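Local atomic coordinates of protein osa (Shigella flexneri, PDB entry 4O7K), a protein that acts as a plasmid fertility inhibition factor of the ParB/Srx superfamily and suppresses the oncogenicity of Agrobacterium tumefaciens. Residues P50-A55 and L147-A152; A79-G84 and Q89-K94; L5-R10 and L83-S88; Q95-D100 and R142-L147. The protein carries 1 engineered substitution. All blocks are in the same frame, centred on the assembly; numbering follows the deposited sequence. Where two conformers were deposited one is given.

Contact 1: residues P50-A55 and L147-A152; sequences PNHPDA and LAHEVA. With PO4 (phosphate ion), chain C.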
loop_
_atom_site.group_PDB
_atom_site.type_symbol
_atom_site.label_atom_id
_atom_site.label_comp_id
_atom_site.label_asym_id
_atom_site.label_seq_id
_atom_site.Cartn_x
_atom_site.Cartn_y
_atom_site.Cartn_z
ATOM N N PRO A 50 -2.780 5.959 -13.148
ATOM C CA PRO A 50 -2.492 7.016 -14.131
ATOM C C PRO A 50 -1.850 6.489 -15.405
ATOM O O PRO A 50 -0.847 5.778 -15.317
ATOM C CB PRO A 50 -1.521 7.935 -13.389
ATOM C CG PRO A 50 -1.847 7.728 -11.941
ATOM C CD PRO A 50 -2.248 6.283 -11.812
ATOM N N ASN A 51 -2.445 6.818 -16.555
ATOM C CA ASN A 51 -1.911 6.455 -17.872
ATOM C C ASN A 51 -1.749 4.952 -18.053
ATOM O O ASN A 51 -0.812 4.485 -18.699
ATOM C CB ASN A 51 -0.567 7.153 -18.111
ATOM C CG ASN A 51 -0.625 8.641 -17.820
ATOM O OD1 ASN A 51 0.168 9.167 -17.037
ATOM N ND2 ASN A 51 -1.582 9.326 -18.435
ATOM N N HIS A 52 -2.689 4.196 -17.502
ATOM C CA HIS A 52 -2.551 2.752 -17.424
ATOM C C HIS A 52 -3.942 2.148 -17.284
ATOM O O HIS A 52 -4.852 2.810 -16.791
ATOM C CB HIS A 52 -1.645 2.389 -16.230
ATOM C CG HIS A 52 -1.288 0.936 -16.130
ATOM N ND1 HIS A 52 -2.139 -0.007 -15.593
ATOM C CD2 HIS A 52 -0.148 0.275 -16.451
ATOM C CE1 HIS A 52 -1.553 -1.193 -15.622
ATOM N NE2 HIS A 52 -0.344 -1.048 -16.134
ATOM N N PRO A 53 -4.117 0.900 -17.739
ATOM C CA PRO A 53 -5.367 0.190 -17.457
ATOM C C PRO A 53 -5.638 0.079 -15.955
ATOM O O PRO A 53 -4.694 -0.030 -15.164
ATOM C CB PRO A 53 -5.127 -1.191 -18.071
ATOM C CG PRO A 53 -4.135 -0.950 -19.160
ATOM C CD PRO A 53 -3.237 0.135 -18.641
ATOM N N ASP A 54 -6.913 0.111 -15.578
ATOM C CA ASP A 54 -7.324 -0.071 -14.189
ATOM C C ASP A 54 -6.667 -1.282 -13.558
ATOM O O ASP A 54 -6.433 -2.282 -14.234
ATOM C CB ASP A 54 -8.842 -0.249 -14.082
ATOM C CG ASP A 54 -9.612 0.943 -14.593
ATOM O OD1 ASP A 54 -9.029 2.045 -14.664
ATOM O OD2 ASP A 54 -10.816 0.777 -14.884
ATOM N N ALA A 55 -6.391 -1.197 -12.262
ATOM C CA ALA A 55 -5.998 -2.368 -11.489
ATOM C C ALA A 55 -7.162 -2.780 -10.595
ATOM O O ALA A 55 -8.039 -1.962 -10.288
ATOM C CB ALA A 55 -4.744 -2.084 -10.658
ATOM N N LEU A 147 3.061 1.562 -6.024
ATOM C CA LEU A 147 3.822 2.782 -5.771
ATOM C C LEU A 147 4.498 3.303 -7.045
ATOM O O LEU A 147 4.420 4.498 -7.364
ATOM C CB LEU A 147 4.852 2.530 -4.676
ATOM C CG LEU A 147 4.253 2.398 -3.278
ATOM C CD1 LEU A 147 5.371 2.144 -2.274
ATOM C CD2 LEU A 147 3.450 3.655 -2.921
ATOM N N ALA A 148 5.138 2.400 -7.779
ATOM C CA ALA A 148 5.837 2.776 -9.006
ATOM C C ALA A 148 4.846 3.261 -10.058
ATOM O O ALA A 148 5.195 4.079 -10.910
ATOM C CB ALA A 148 6.663 1.604 -9.543
ATOM N N HIS A 149 3.608 2.775 -9.987
ATOM C CA HIS A 149 2.571 3.206 -10.938
ATOM C C HIS A 149 1.770 4.398 -10.421
ATOM O O HIS A 149 0.792 4.820 -11.043
ATOM C CB HIS A 149 1.624 2.053 -11.263
ATOM C CG HIS A 149 2.200 1.059 -12.219
ATOM N ND1 HIS A 149 2.953 -0.017 -11.810
ATOM C CD2 HIS A 149 2.142 0.989 -13.571
ATOM C CE1 HIS A 149 3.333 -0.712 -12.868
ATOM N NE2 HIS A 149 2.848 -0.126 -13.949
ATOM N N GLU A 150 2.203 4.946 -9.290
ATOM C CA GLU A 150 1.586 6.148 -8.733
ATOM C C GLU A 150 0.100 5.971 -8.425
ATOM O O GLU A 150 -0.697 6.878 -8.650
ATOM C CB GLU A 150 1.756 7.330 -9.692
ATOM C CG GLU A 150 3.154 7.492 -10.262
ATOM C CD GLU A 150 4.056 8.279 -9.350
ATOM O OE1 GLU A 150 3.583 8.703 -8.271
ATOM O OE2 GLU A 150 5.237 8.485 -9.713
ATOM N N VAL A 151 -0.288 4.798 -7.944
ATOM C CA VAL A 151 -1.643 4.635 -7.441
ATOM C C VAL A 151 -1.771 5.496 -6.181
ATOM O O VAL A 151 -1.006 5.319 -5.216
ATOM C CB VAL A 151 -1.963 3.168 -7.140
ATOM C CG1 VAL A 151 -3.364 3.040 -6.578
ATOM C CG2 VAL A 151 -1.792 2.340 -8.404
ATOM N N ALA A 152 -2.711 6.441 -6.202
ATOM C CA ALA A 152 -2.782 7.487 -5.175
ATOM C C ALA A 152 -3.120 6.952 -3.785
ATOM O O ALA A 152 -2.506 7.339 -2.777
ATOM C CB ALA A 152 -3.804 8.540 -5.579
HETATM P P PO4 C . 2.962 -2.726 -16.337
HETATM O O1 PO4 C . 3.851 -3.079 -15.154
HETATM O O2 PO4 C . 2.812 -1.226 -16.439
HETATM O O3 PO4 C . 3.563 -3.242 -17.623
HETATM O O4 PO4 C . 1.607 -3.365 -16.158
HETATM O O HOH W 1 1.003 4.854 -13.632
#
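His-52 and His-149 meet in an offset edge-to-face pair beside a bound phosphate, which lies at the edge of both rings: the edge of His-149 is turned toward the face of His-52, the planes stand at 70° and the centroids lie 4.9 Å apart. The ion probably came with the crystallisation medium. His-149 NE2 donates to its O2 at 2.7 Å and His-52 NE2 to its O4 at 3.0 Å, both in nearly straight bonds. Pro-50, in the loop between strands 44-47 and 55-58, rests its CD on His-149 O (3.5 Å), and a water donates to both Pro-50 O and His-149 O. Helix 140-148 ends here in a Schellman motif with Glu-150, at positive phi, as C-prime residue; His-149, first past the helical turns, carries its ring to the phosphate. Behind the imidazoles, His-52 ND1 donates to a lone pair of Pro-53 O at 2.6 Å, and His-149 ND1 to Trp-145 O. The Trp-145 ring stacks on His-149, meets His-52 edge-to-face and bonds the same phosphate through NE1. Glu-150 turns away to a salt bridge with Lys-94.

Contact 2: residues A79-G84 and Q89-K94; sequences AWLALG and QACPLK
The CB-SG bond of Cys-91 lies over one face of the Trp-80 indole, and its two atoms take different rings. CB stands 3.3 Å from the centroid of the five-membered ring, only 2° off the normal, a CH-pi contact; SG lies over the six-membered ring, 3.7 Å from its centroid. With SG anti to the backbone N (chi1 -176°), the CB-SG bond runs along the length of the indole. At the edge of the same ring, NE1 donates to Gln-89 O at 2.8 Å, close to the ring plane and nearly in line with the carbonyl bond. Leu-81 reaches the other segment from beside the tryptophan, its CD2 lying 4.0 Å from Cys-91 CB, while the side chains of Leu-83 and Gln-89 cross obliquely, CD1 of the first 3.8 Å from CB of the second. A type I turn from Leu-81 to Gly-84 takes the chain off helix 73-81, and the loop then doubles back over the helix end. A water ties the two limbs together, donating to Trp-80 O and Gly-84 O and accepting from Cys-91 N at 2.7 Å. Phe-136, Met-144 and Leu-147 also pack on the indole and place it in the core. The buried tryptophan is thus held in plane by its N-H and against one face by the cysteine, while the water gives Trp-80 O a second donor beside Leu-83 N and bridges helix end and loop.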
loop_
_atom_site.group_PDB
_atom_site.type_symbol
_atom_site.label_atom_id
_atom_site.label_comp_id
_atom_site.label_asym_id
_atom_site.label_seq_id
_atom_site.Cartn_x
_atom_site.Cartn_y
_atom_site.Cartn_z
ATOM N N ALA A 79 6.847 5.981 4.979
ATOM C CA ALA A 79 6.929 5.162 6.188
ATOM C C ALA A 79 7.736 3.888 5.934
ATOM O O ALA A 79 8.469 3.402 6.811
ATOM C CB ALA A 79 5.532 4.822 6.687
ATOM N N TRP A 80 7.619 3.359 4.722
ATOM C CA TRP A 80 8.370 2.168 4.324
ATOM C C TRP A 80 9.864 2.488 4.230
ATOM O O TRP A 80 10.701 1.723 4.703
ATOM C CB TRP A 80 7.837 1.630 2.989
ATOM C CG TRP A 80 8.375 0.301 2.565
ATOM C CD1 TRP A 80 9.306 -0.476 3.223
ATOM C CD2 TRP A 80 8.039 -0.402 1.366
ATOM N NE1 TRP A 80 9.549 -1.627 2.501
ATOM C CE2 TRP A 80 8.789 -1.604 1.354
ATOM C CE3 TRP A 80 7.168 -0.138 0.289
ATOM C CZ2 TRP A 80 8.691 -2.539 0.326
ATOM C CZ3 TRP A 80 7.069 -1.066 -0.730
ATOM C CH2 TRP A 80 7.828 -2.257 -0.705
ATOM N N LEU A 81 10.193 3.631 3.639
ATOM C CA LEU A 81 11.578 4.074 3.579
ATOM C C LEU A 81 12.173 4.257 4.980
ATOM O O LEU A 81 13.385 4.161 5.161
ATOM C CB LEU A 81 11.690 5.378 2.792
ATOM C CG LEU A 81 11.564 5.249 1.277
ATOM C CD1 LEU A 81 11.348 6.617 0.652
ATOM C CD2 LEU A 81 12.784 4.577 0.671
ATOM N N ALA A 82 11.320 4.507 5.969
ATOM C CA ALA A 82 11.791 4.723 7.338
ATOM C C ALA A 82 12.269 3.423 8.005
ATOM O O ALA A 82 12.817 3.438 9.112
ATOM C CB ALA A 82 10.697 5.382 8.172
ATOM N N LEU A 83 12.071 2.299 7.326
ATOM C CA LEU A 83 12.634 1.044 7.773
ATOM C C LEU A 83 14.155 1.115 7.731
ATOM O O LEU A 83 14.833 0.409 8.464
ATOM C CB LEU A 83 12.161 -0.122 6.909
ATOM C CG LEU A 83 10.936 -0.937 7.294
ATOM C CD1 LEU A 83 10.967 -2.265 6.535
ATOM C CD2 LEU A 83 10.839 -1.152 8.793
ATOM N N GLY A 84 14.685 1.960 6.854
ATOM C CA GLY A 84 16.119 2.078 6.690
ATOM C C GLY A 84 16.591 1.323 5.465
ATOM O O GLY A 84 15.781 0.708 4.770
ATOM N N GLN A 89 13.717 -6.011 4.266
ATOM C CA GLN A 89 12.500 -5.439 3.674
ATOM C C GLN A 89 12.721 -4.003 3.223
ATOM O O GLN A 89 11.757 -3.285 2.967
ATOM C CB GLN A 89 11.329 -5.506 4.663
ATOM C CG GLN A 89 10.983 -6.932 5.080
ATOM C CD GLN A 89 9.601 -7.075 5.710
ATOM O OE1 GLN A 89 9.020 -8.161 5.715
ATOM N NE2 GLN A 89 9.079 -5.984 6.254
ATOM N N ALA A 90 13.983 -3.587 3.122
ATOM C CA ALA A 90 14.317 -2.227 2.683
ATOM C C ALA A 90 13.574 -1.837 1.402
ATOM O O ALA A 90 13.489 -2.608 0.454
ATOM C CB ALA A 90 15.808 -2.084 2.467
ATOM N N CYS A 91 13.037 -0.630 1.384
ATOM C CA CYS A 91 12.285 -0.163 0.222
ATOM C C CYS A 91 13.203 0.444 -0.831
ATOM O O CYS A 91 13.938 1.392 -0.542
ATOM C CB CYS A 91 11.253 0.859 0.656
ATOM S SG CYS A 91 10.206 1.405 -0.683
ATOM N N PRO A 92 13.183 -0.111 -2.056
ATOM C CA PRO A 92 13.913 0.521 -3.162
ATOM C C PRO A 92 13.325 1.894 -3.489
ATOM O O PRO A 92 12.161 2.139 -3.159
ATOM C CB PRO A 92 13.700 -0.447 -4.339
ATOM C CG PRO A 92 13.184 -1.719 -3.732
ATOM C CD PRO A 92 12.450 -1.314 -2.490
ATOM N N LEU A 93 14.098 2.780 -4.112
ATOM C CA LEU A 93 13.503 3.974 -4.698
ATOM C C LEU A 93 12.499 3.538 -5.757
ATOM O O LEU A 93 12.668 2.490 -6.383
ATOM C CB LEU A 93 14.552 4.890 -5.327
ATOM C CG LEU A 93 15.570 5.614 -4.441
ATOM C CD1 LEU A 93 16.393 6.550 -5.305
ATOM C CD2 LEU A 93 14.894 6.377 -3.313
ATOM N N LYS A 94 11.463 4.343 -5.948
ATOM C CA LYS A 94 10.450 4.086 -6.968
ATOM C C LYS A 94 11.077 3.731 -8.314
ATOM O O LYS A 94 10.727 2.723 -8.918
ATOM C CB LYS A 94 9.543 5.305 -7.121
ATOM C CG LYS A 94 8.102 5.035 -6.790
ATOM C CD LYS A 94 7.389 6.298 -6.302
ATOM C CE LYS A 94 7.104 7.269 -7.427
ATOM N NZ LYS A 94 6.263 8.409 -6.940
HETATM O O HOH W 2 13.189 0.926 3.548
#

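Contact 3: residues L5-R10 and L83-S88; sequences LWRRCR and LGVEDS. Engineered in segment 5-10: Trp-6 (natural residue Arg).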
loop_
_atom_site.group_PDB
_atom_site.type_symbol
_atom_site.label_atom_id
_atom_site.label_comp_id
_atom_site.label_asym_id
_atom_site.label_seq_id
_atom_site.Cartn_x
_atom_site.Cartn_y
_atom_site.Cartn_z
ATOM N N LEU A 5 26.867 4.812 2.666
ATOM C CA LEU A 5 26.691 6.259 2.742
ATOM C C LEU A 5 25.828 6.732 1.582
ATOM O O LEU A 5 24.909 7.535 1.755
ATOM C CB LEU A 5 28.039 6.977 2.728
ATOM C CG LEU A 5 27.918 8.499 2.759
ATOM C CD1 LEU A 5 27.258 8.936 4.066
ATOM C CD2 LEU A 5 29.286 9.149 2.594
ATOM N N TRP A 6 26.153 6.217 0.401
ATOM C CA TRP A 6 25.388 6.484 -0.813
ATOM C C TRP A 6 23.917 6.150 -0.600
ATOM O O TRP A 6 23.034 6.971 -0.861
ATOM C CB TRP A 6 25.947 5.679 -1.997
ATOM C CG TRP A 6 25.100 5.734 -3.258
ATOM C CD1 TRP A 6 23.891 5.125 -3.466
ATOM C CD2 TRP A 6 25.421 6.403 -4.488
ATOM N NE1 TRP A 6 23.433 5.393 -4.732
ATOM C CE2 TRP A 6 24.353 6.173 -5.383
ATOM C CE3 TRP A 6 26.504 7.178 -4.919
ATOM C CZ2 TRP A 6 24.335 6.691 -6.680
ATOM C CZ3 TRP A 6 26.483 7.693 -6.208
ATOM C CH2 TRP A 6 25.406 7.447 -7.072
ATOM N N ARG A 7 23.663 4.939 -0.128
ATOM C CA ARG A 7 22.299 4.460 0.022
ATOM C C ARG A 7 21.533 5.227 1.099
ATOM O O ARG A 7 20.351 5.519 0.928
ATOM C CB ARG A 7 22.309 2.953 0.297
ATOM C CG ARG A 7 22.676 2.154 -0.956
ATOM C CD ARG A 7 22.421 0.660 -0.802
ATOM N NE ARG A 7 23.543 -0.017 -0.164
ATOM C CZ ARG A 7 23.536 -0.469 1.086
ATOM N NH1 ARG A 7 22.453 -0.323 1.840
ATOM N NH2 ARG A 7 24.613 -1.070 1.583
ATOM N N ARG A 8 22.206 5.592 2.184
ATOM C CA ARG A 8 21.564 6.396 3.225
ATOM C C ARG A 8 21.244 7.811 2.755
ATOM O O ARG A 8 20.191 8.354 3.078
ATOM C CB ARG A 8 22.441 6.466 4.479
ATOM C CG ARG A 8 22.567 5.143 5.205
ATOM C CD ARG A 8 22.689 5.361 6.695
ATOM N NE ARG A 8 23.877 4.718 7.236
ATOM C CZ ARG A 8 24.083 4.509 8.529
ATOM N NH1 ARG A 8 25.197 3.916 8.938
ATOM N NH2 ARG A 8 23.170 4.891 9.413
ATOM N N CYS A 9 22.165 8.418 2.020
ATOM C CA CYS A 9 21.950 9.785 1.562
ATOM C C CYS A 9 20.795 9.834 0.568
ATOM O O CYS A 9 19.975 10.754 0.594
ATOM C CB CYS A 9 23.221 10.351 0.934
ATOM S SG CYS A 9 24.543 10.744 2.111
ATOM N N ARG A 10 20.731 8.824 -0.293
ATOM C CA ARG A 10 19.684 8.740 -1.307
ATOM C C ARG A 10 18.312 8.622 -0.654
ATOM O O ARG A 10 17.362 9.316 -1.035
ATOM C CB ARG A 10 19.930 7.546 -2.232
ATOM C CG ARG A 10 19.311 7.692 -3.604
ATOM C CD ARG A 10 19.910 6.688 -4.583
ATOM N NE ARG A 10 19.798 7.137 -5.969
ATOM C CZ ARG A 10 19.435 6.356 -6.984
ATOM N NH1 ARG A 10 19.151 5.076 -6.772
ATOM N NH2 ARG A 10 19.352 6.854 -8.212
ATOM N N LEU A 83 12.071 2.299 7.326
ATOM C CA LEU A 83 12.634 1.044 7.773
ATOM C C LEU A 83 14.155 1.115 7.731
ATOM O O LEU A 83 14.833 0.409 8.464
ATOM C CB LEU A 83 12.161 -0.122 6.909
ATOM C CG LEU A 83 10.936 -0.937 7.294
ATOM C CD1 LEU A 83 10.967 -2.265 6.535
ATOM C CD2 LEU A 83 10.839 -1.152 8.793
ATOM N N GLY A 84 14.685 1.960 6.854
ATOM C CA GLY A 84 16.119 2.078 6.690
ATOM C C GLY A 84 16.591 1.323 5.465
ATOM O O GLY A 84 15.781 0.708 4.770
ATOM N N VAL A 85 17.895 1.346 5.203
ATOM C CA VAL A 85 18.418 0.832 3.936
ATOM C C VAL A 85 18.997 -0.579 3.997
ATOM O O VAL A 85 19.256 -1.192 2.957
ATOM C CB VAL A 85 19.510 1.762 3.369
ATOM C CG1 VAL A 85 18.903 3.083 2.931
ATOM C CG2 VAL A 85 20.608 1.978 4.389
ATOM N N GLU A 86 19.198 -1.101 5.200
ATOM C CA GLU A 86 19.868 -2.392 5.339
ATOM C C GLU A 86 18.892 -3.533 5.600
ATOM O O GLU A 86 19.219 -4.695 5.383
ATOM C CB GLU A 86 20.911 -2.318 6.452
ATOM C CG GLU A 86 21.408 -0.902 6.694
ATOM C CD GLU A 86 22.449 -0.818 7.786
ATOM O OE1 GLU A 86 23.507 -1.469 7.650
ATOM O OE2 GLU A 86 22.209 -0.092 8.773
ATOM N N ASP A 87 17.691 -3.190 6.050
ATOM C CA ASP A 87 16.637 -4.169 6.301
ATOM C C ASP A 87 16.445 -5.098 5.101
ATOM O O ASP A 87 16.541 -4.664 3.957
ATOM C CB ASP A 87 15.322 -3.440 6.615
ATOM C CG ASP A 87 14.412 -4.232 7.536
ATOM O OD1 ASP A 87 13.881 -5.274 7.094
ATOM O OD2 ASP A 87 14.214 -3.798 8.693
ATOM N N SER A 88 16.172 -6.374 5.345
ATOM C CA SER A 88 15.828 -7.253 4.241
ATOM C C SER A 88 14.531 -6.779 3.549
ATOM O O SER A 88 14.269 -7.123 2.393
ATOM C CB SER A 88 15.659 -8.691 4.721
ATOM O OG SER A 88 14.398 -8.865 5.345
#
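Val-85 sets its CG1 beside its own backbone N (chi1 -68°), which leaves CG2 between that N and the carbonyl carbon; this splay lets the two methyls meet different parts of helix 4-24. CG1 comes up to the backbone of the helix, 3.5 Å from Arg-7 O. CG2 abuts the aliphatic stem of Arg-8, 3.8 Å from its CG, the two side chains crossing at about a right angle. Arg-7 bends at chi3 (-85°), and the bend brings NH1 alongside the valine, 3.9 Å from CG2. The guanidinium lies near Val-85 O too, but at an angle too poor for a hydrogen bond; its NE makes a weak one to His-2 O. Leu-4 and Ala-11 of the same helix also touch Val-85, so the loop after helix 73-81 docks mainly through this residue on the N-terminal helix. Glu-86 follows, and its OE2 stays 5.0 Å from Arg-8 NH1. Attraction between these opposite charges is probably weak at this surface, and the contact rests mainly on valine methyls against the stem of Arg-8, the guanidinium NH1 of Arg-7 and the helix backbone.

Contact 4: residues Q95-D100 and R142-L147; sequences QDMPKD and RSMWLL. With PO4 (phosphate ion), chain B; IPA (isopropyl alcohol), chain E; PO4 (phosphate ion), chain C.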
loop_
_atom_site.group_PDB
_atom_site.type_symbol
_atom_site.label_atom_id
_atom_site.label_comp_id
_atom_site.label_asym_id
_atom_site.label_seq_id
_atom_site.Cartn_x
_atom_site.Cartn_y
_atom_site.Cartn_z
ATOM N N GLN A 95 12.045 4.533 -8.752
ATOM C CA GLN A 95 12.704 4.309 -10.039
ATOM C C GLN A 95 13.341 2.934 -10.160
ATOM O O GLN A 95 13.550 2.450 -11.268
ATOM C CB GLN A 95 13.764 5.386 -10.298
ATOM C CG GLN A 95 14.776 5.566 -9.182
ATOM C CD GLN A 95 15.698 6.757 -9.416
ATOM O OE1 GLN A 95 16.795 6.615 -9.966
ATOM N NE2 GLN A 95 15.250 7.941 -9.004
ATOM N N ASP A 96 13.645 2.304 -9.028
ATOM C CA ASP A 96 14.331 1.022 -9.048
ATOM C C ASP A 96 13.404 -0.139 -8.738
ATOM O O ASP A 96 13.796 -1.303 -8.843
ATOM C CB ASP A 96 15.493 1.027 -8.053
ATOM C CG ASP A 96 16.561 2.029 -8.421
ATOM O OD1 ASP A 96 16.846 2.174 -9.627
ATOM O OD2 ASP A 96 17.109 2.678 -7.507
ATOM N N MET A 97 12.174 0.172 -8.348
ATOM C CA MET A 97 11.239 -0.886 -7.999
ATOM C C MET A 97 11.015 -1.897 -9.132
ATOM O O MET A 97 10.936 -3.091 -8.858
ATOM C CB MET A 97 9.904 -0.289 -7.545
ATOM C CG MET A 97 9.955 0.273 -6.133
ATOM S SD MET A 97 8.429 1.116 -5.683
ATOM C CE MET A 97 8.880 1.818 -4.095
ATOM N N PRO A 98 10.932 -1.442 -10.405
ATOM C CA PRO A 98 10.686 -2.486 -11.411
ATOM C C PRO A 98 11.848 -3.455 -11.595
ATOM O O PRO A 98 11.661 -4.489 -12.231
ATOM C CB PRO A 98 10.436 -1.683 -12.698
ATOM C CG PRO A 98 9.925 -0.365 -12.222
ATOM C CD PRO A 98 10.739 -0.093 -10.970
ATOM N N LYS A 99 13.014 -3.150 -11.024
ATOM C CA LYS A 99 14.169 -4.044 -11.133
ATOM C C LYS A 99 14.069 -5.222 -10.179
ATOM O O LYS A 99 14.818 -6.190 -10.310
ATOM C CB LYS A 99 15.479 -3.291 -10.874
ATOM C CG LYS A 99 15.800 -2.235 -11.914
ATOM C CD LYS A 99 16.853 -1.252 -11.412
ATOM C CE LYS A 99 16.669 0.127 -12.055
ATOM N NZ LYS A 99 17.419 0.294 -13.331
ATOM N N ASP A 100 13.156 -5.135 -9.213
ATOM C CA ASP A 100 12.982 -6.198 -8.224
ATOM C C ASP A 100 12.667 -7.508 -8.941
ATOM O O ASP A 100 11.975 -7.505 -9.959
ATOM C CB ASP A 100 11.873 -5.835 -7.232
ATOM C CG ASP A 100 11.691 -6.872 -6.148
ATOM O OD1 ASP A 100 10.998 -7.881 -6.392
ATOM O OD2 ASP A 100 12.213 -6.662 -5.033
ATOM N N ARG A 142 3.846 -6.389 -4.713
ATOM C CA ARG A 142 2.627 -5.788 -5.246
ATOM C C ARG A 142 2.504 -4.350 -4.741
ATOM O O ARG A 142 1.951 -3.502 -5.427
ATOM C CB ARG A 142 1.391 -6.613 -4.879
ATOM C CG ARG A 142 0.975 -6.546 -3.420
ATOM C CD ARG A 142 0.081 -7.724 -3.056
ATOM N NE ARG A 142 0.805 -8.997 -3.090
ATOM C CZ ARG A 142 0.222 -10.186 -3.221
ATOM N NH1 ARG A 142 -1.100 -10.273 -3.334
ATOM N NH2 ARG A 142 0.955 -11.286 -3.249
ATOM N N SER A 143 3.049 -4.073 -3.555
ATOM C CA SER A 143 3.111 -2.698 -3.039
ATOM C C SER A 143 4.033 -1.834 -3.897
ATOM O O SER A 143 3.733 -0.662 -4.157
ATOM C CB SER A 143 3.598 -2.669 -1.577
ATOM O OG SER A 143 2.674 -3.295 -0.697
ATOM N N MET A 144 5.158 -2.404 -4.330
ATOM C CA MET A 144 6.073 -1.683 -5.216
ATOM C C MET A 144 5.401 -1.330 -6.542
ATOM O O MET A 144 5.579 -0.233 -7.076
ATOM C CB MET A 144 7.335 -2.507 -5.490
ATOM C CG MET A 144 8.215 -2.755 -4.275
ATOM S SD MET A 144 9.674 -3.681 -4.783
ATOM C CE MET A 144 10.352 -4.186 -3.190
ATOM N N TRP A 145 4.642 -2.282 -7.071
ATOM C CA TRP A 145 3.957 -2.090 -8.344
ATOM C C TRP A 145 3.038 -0.876 -8.229
ATOM O O TRP A 145 3.104 0.038 -9.051
ATOM C CB TRP A 145 3.173 -3.353 -8.736
ATOM C CG TRP A 145 2.598 -3.311 -10.148
ATOM C CD1 TRP A 145 3.174 -3.804 -11.292
ATOM C CD2 TRP A 145 1.342 -2.741 -10.549
ATOM N NE1 TRP A 145 2.353 -3.578 -12.374
ATOM C CE2 TRP A 145 1.223 -2.925 -11.946
ATOM C CE3 TRP A 145 0.308 -2.089 -9.862
ATOM C CZ2 TRP A 145 0.114 -2.487 -12.665
ATOM C CZ3 TRP A 145 -0.792 -1.657 -10.578
ATOM C CH2 TRP A 145 -0.882 -1.860 -11.969
ATOM N N LEU A 146 2.231 -0.844 -7.166
ATOM C CA LEU A 146 1.272 0.238 -6.955
ATOM C C LEU A 146 1.987 1.568 -6.799
ATOM O O LEU A 146 1.585 2.573 -7.379
ATOM C CB LEU A 146 0.386 -0.038 -5.726
ATOM C CG LEU A 146 -0.576 -1.235 -5.789
ATOM C CD1 LEU A 146 -0.960 -1.687 -4.385
ATOM C CD2 LEU A 146 -1.824 -0.878 -6.578
ATOM N N LEU A 147 3.061 1.562 -6.024
ATOM C CA LEU A 147 3.822 2.782 -5.771
ATOM C C LEU A 147 4.498 3.303 -7.045
ATOM O O LEU A 147 4.420 4.498 -7.364
ATOM C CB LEU A 147 4.852 2.530 -4.676
ATOM C CG LEU A 147 4.253 2.398 -3.278
ATOM C CD1 LEU A 147 5.371 2.144 -2.274
ATOM C CD2 LEU A 147 3.450 3.655 -2.921
HETATM P P PO4 B . 4.411 -10.146 -3.386
HETATM O O1 PO4 B . 3.853 -11.291 -2.588
HETATM O O2 PO4 B . 5.780 -9.787 -2.862
HETATM O O3 PO4 B . 4.479 -10.515 -4.846
HETATM O O4 PO4 B . 3.523 -8.927 -3.256
HETATM C C1 IPA E . -1.584 -13.702 -3.260
HETATM C C2 IPA E . -1.198 -14.354 -4.584
HETATM C C3 IPA E . -2.370 -14.316 -5.559
HETATM O O2 IPA E . -0.114 -13.654 -5.144
HETATM P P PO4 C . 2.962 -2.726 -16.337
HETATM O O1 PO4 C . 3.851 -3.079 -15.154
HETATM O O2 PO4 C . 2.812 -1.226 -16.439
HETATM O O3 PO4 C . 3.563 -3.242 -17.623
HETATM O O4 PO4 C . 1.607 -3.365 -16.158
#
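Met-97 meets helix 140-148 with its whole length. Its CG is anti to the carbonyl carbon (chi1 -76°) and the chain is extended beyond, so successive atoms find successive partners: CG lies against Met-144 CB, SD approaches Met-144 O at 3.4 Å and Met-144 CB at 3.8 Å, and the terminal CE reaches Leu-147 CD1 at 4.0 Å. Met-144 and Leu-147, three residues apart, lie on the same side of the helix, and the thioether crosses both obliquely. Tyr-77 and Cys-91 also touch Met-97, while Trp-80 packs on Met-144 and Leu-147, so the 3-10 segment and two helices share one apolar core. Three residues further on, Asp-100 closes over the other end of Met-144: its OD2 lies 3.6 Å from Met-144 CE, with the side chains at about a right angle. OD1 of the same carboxylate accepts from Lys-102 N, in the turn leading into helix 103-112. Away from this interface the helix carries two phosphates. Arg-142 holds one by N and NE, both to O4, the latter at 2.7 Å, and by NH2 to O1, while its NH1 donates to Pro-119 O. Trp-145 NE1 donates to O1 of the other at 3.2 Å, in a distinctly bent bond. No hydrogen bond joins the two segments; methionine sulfur and methyl groups make the join, while Arg-142 and Trp-145 bind the anions from parts of the helix outside the Met-97 contact.

Helix 140-148 connects contacts 1 and 4, whose centres are about 11 Å apart: they share Leu-147, and both reach one phosphate, bound by His-52 and His-149 in contact 1 and by Trp-145 in contact 4. His-52 CE1 also packs on Trp-145 CZ2 at 3.6 Å. Contact 2 joins this group through the core, Trp-80 CH2 lying 3.6 Å from Met-144 CG, and at the surface through the salt bridge of Lys-94 NZ with Glu-150 OE2 at 3.0 Å. Contact 3 lies farthest from the phosphate-binding histidines, its centre about 26 Å from that of contact 1, yet it continues contact 2 through Leu-83 and Gly-84; a long, weak ion pair between Arg-10 and Asp-96 links it to contact 4.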